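Local coordinates for protein BtGH115A (Bacteroides thetaiotaomicron, PDB 5BY3) that is a family GH115 4-O-methyl-alpha-glucuronidase with specificity for decorated arabinogalactans, probably hydrolysing the links that hold 4-O-methylglucuronic acid to them, at residues G164-D169 and I431-D436. Residues are numbered along the deposited sequence; the frame is centred on the assembly and turned at random.
Sequences GIFIND and ILNVGD. With NI (nickel (II) ion), chain C.
The Phe166 ring and the Asn433 amide meet at a slant, their planes 49° apart, with Asn433 ND2 4.0 Å from Phe166 CD2. Asn168 CB lies over one face of that ring, offset toward its rim, and Trp212 pairs with it edge-to-face. As modelled, the Asn168 ND2 and Asn433 ND2 atoms stand 3.0 Å apart, a donor-donor contact that leaves the orientation of the Asn168 amide in doubt; Asn433 ND2 gives one of its hydrogens to Tyr391 OH. With CG anti to the backbone N (chi1 -170°), the Asn433 amide reaches forward alongside its own chain, where OD1 accepts from Gly435 N nearly along the C=O axis and closes an Asx turn. OD1 also takes a hydrogen from a water, which gives its other to Asp169 OD2. A leucine in place of Asn433 would probably leave Gly435 N without its acceptor, the water with Asp169 alone of the two, and Tyr391 OH without its amide donor, freeing the turn to shift. Behind the turn the backbones pair in parallel: Leu432 N to Gly164 O (3.0 Å), Phe166 N to Leu432 O (2.8 Å) and Val434 N to Phe166 O (3.2 Å), with a weak bond from Asn168 N to Gly435 O beyond. On the sheet face that carries Ile165 and Leu432, Val434 CG1 packs crosswise against Ile165 CG2 at 3.9 Å, beneath helix 441-452. Past the strands, a second water donates to both Asp169 O and Asp436 OD2, while Asp436 OD1 accepts from Leu174 N. Asp436 OD2 binds nickel at 2.4 Å, with Leu404 O and two waters as further ligands. Strands 162-166 and 429-433, the first and last of eight parallel strands, lie side by side, the closure of a TIM barrel, with the metal beyond their C-terminal ends.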
loop_
_atom_site.group_PDB
_atom_site.type_symbol
_atom_site.label_atom_id
_atom_site.label_comp_id
_atom_site.label_asym_id
_atom_site.label_seq_id
_atom_site.Cartn_x
_atom_site.Cartn_y
_atom_site.Cartn_z
ATOM N N GLY A 164 -4.373 8.187 -3.301
ATOM C CA GLY A 164 -3.180 8.480 -4.038
ATOM C C GLY A 164 -2.026 7.703 -3.533
ATOM O O GLY A 164 -2.160 6.892 -2.603
ATOM N N ILE A 165 -0.886 7.987 -4.157
ATOM C CA ILE A 165 0.351 7.325 -3.841
ATOM C C ILE A 165 1.423 8.335 -3.514
ATOM O O ILE A 165 1.361 9.492 -3.921
ATOM C CB ILE A 165 0.819 6.428 -5.032
ATOM C CG1 ILE A 165 1.358 7.284 -6.208
ATOM C CG2 ILE A 165 -0.288 5.424 -5.423
ATOM C CD1 ILE A 165 2.026 6.496 -7.325
ATOM N N PHE A 166 2.434 7.851 -2.821
ATOM C CA PHE A 166 3.635 8.565 -2.508
ATOM C C PHE A 166 4.875 7.812 -3.092
ATOM O O PHE A 166 5.225 6.759 -2.587
ATOM C CB PHE A 166 3.671 8.702 -0.943
ATOM C CG PHE A 166 4.945 9.317 -0.373
ATOM C CD1 PHE A 166 5.733 10.222 -1.114
ATOM C CD2 PHE A 166 5.346 8.998 0.931
ATOM C CE1 PHE A 166 6.898 10.775 -0.576
ATOM C CE2 PHE A 166 6.504 9.549 1.472
ATOM C CZ PHE A 166 7.268 10.465 0.722
ATOM N N ILE A 167 5.532 8.332 -4.145
ATOM C CA ILE A 167 6.809 7.758 -4.554
ATOM C C ILE A 167 7.852 8.180 -3.501
ATOM O O ILE A 167 8.045 9.377 -3.279
ATOM C CB ILE A 167 7.277 8.152 -5.984
ATOM C CG1 ILE A 167 6.534 7.429 -7.096
ATOM C CG2 ILE A 167 8.719 7.718 -6.216
ATOM C CD1 ILE A 167 5.045 7.581 -7.093
ATOM N N ASN A 168 8.502 7.187 -2.877
ATOM C CA ASN A 168 9.441 7.356 -1.744
ATOM C C ASN A 168 10.490 6.283 -1.803
ATOM O O ASN A 168 10.281 5.275 -2.452
ATOM C CB ASN A 168 8.682 7.173 -0.420
ATOM C CG ASN A 168 9.415 7.739 0.791
ATOM O OD1 ASN A 168 10.119 8.751 0.704
ATOM N ND2 ASN A 168 9.195 7.128 1.942
ATOM N N ASP A 169 11.619 6.460 -1.120
ATOM C CA ASP A 169 12.676 5.430 -1.138
ATOM C C ASP A 169 13.101 5.026 -2.570
ATOM O O ASP A 169 13.476 3.858 -2.843
ATOM C CB ASP A 169 12.248 4.212 -0.305
ATOM C CG ASP A 169 11.933 4.575 1.162
ATOM O OD1 ASP A 169 12.787 5.219 1.840
ATOM O OD2 ASP A 169 10.827 4.210 1.645
ATOM N N ILE A 431 -3.574 7.401 1.412
ATOM C CA ILE A 431 -2.319 7.646 0.751
ATOM C C ILE A 431 -1.399 6.489 1.038
ATOM O O ILE A 431 -1.090 6.155 2.235
ATOM C CB ILE A 431 -1.624 8.953 1.211
ATOM C CG1 ILE A 431 -2.458 10.204 0.903
ATOM C CG2 ILE A 431 -0.214 9.027 0.602
ATOM C CD1 ILE A 431 -2.636 10.595 -0.567
ATOM N N LEU A 432 -0.938 5.893 -0.071
ATOM C CA LEU A 432 -0.090 4.709 -0.027
ATOM C C LEU A 432 1.380 5.018 -0.324
ATOM O O LEU A 432 1.710 5.566 -1.389
ATOM C CB LEU A 432 -0.640 3.688 -1.015
ATOM C CG LEU A 432 -0.057 2.268 -1.125
ATOM C CD1 LEU A 432 -0.089 1.514 0.192
ATOM C CD2 LEU A 432 -0.873 1.558 -2.176
ATOM N N ASN A 433 2.269 4.652 0.596
ATOM C CA ASN A 433 3.690 4.657 0.282
ATOM C C ASN A 433 4.027 3.458 -0.577
ATOM O O ASN A 433 3.850 2.298 -0.131
ATOM C CB ASN A 433 4.523 4.600 1.545
ATOM C CG ASN A 433 5.995 4.836 1.271
ATOM O OD1 ASN A 433 6.499 4.490 0.209
ATOM N ND2 ASN A 433 6.674 5.446 2.208
ATOM N N VAL A 434 4.496 3.723 -1.805
ATOM C CA VAL A 434 4.596 2.651 -2.820
ATOM C C VAL A 434 6.006 2.366 -3.310
ATOM O O VAL A 434 6.185 1.591 -4.286
ATOM C CB VAL A 434 3.729 2.911 -4.070
ATOM C CG1 VAL A 434 2.266 2.974 -3.705
ATOM C CG2 VAL A 434 4.216 4.137 -4.852
ATOM N N GLY A 435 6.985 3.027 -2.687
ATOM C CA GLY A 435 8.380 2.873 -3.083
ATOM C C GLY A 435 8.538 3.347 -4.522
ATOM O O GLY A 435 8.198 4.508 -4.841
ATOM N N ASP A 436 9.005 2.430 -5.391
ATOM C CA ASP A 436 9.238 2.702 -6.835
ATOM C C ASP A 436 8.045 2.354 -7.714
ATOM O O ASP A 436 8.215 2.258 -8.938
ATOM C CB ASP A 436 10.425 1.883 -7.351
ATOM C CG ASP A 436 11.661 2.014 -6.484
ATOM O OD1 ASP A 436 12.325 3.072 -6.571
ATOM O OD2 ASP A 436 11.994 1.057 -5.751
HETATM NI NI NI C . 11.638 -0.542 -4.003
HETATM O O HOH W 1 9.052 3.252 0.201
HETATM O O HOH W 2 11.548 1.874 -2.645
HETATM O O HOH W 3 9.316 -0.323 -4.987
HETATM O O HOH W 4 14.081 -0.086 -3.935
#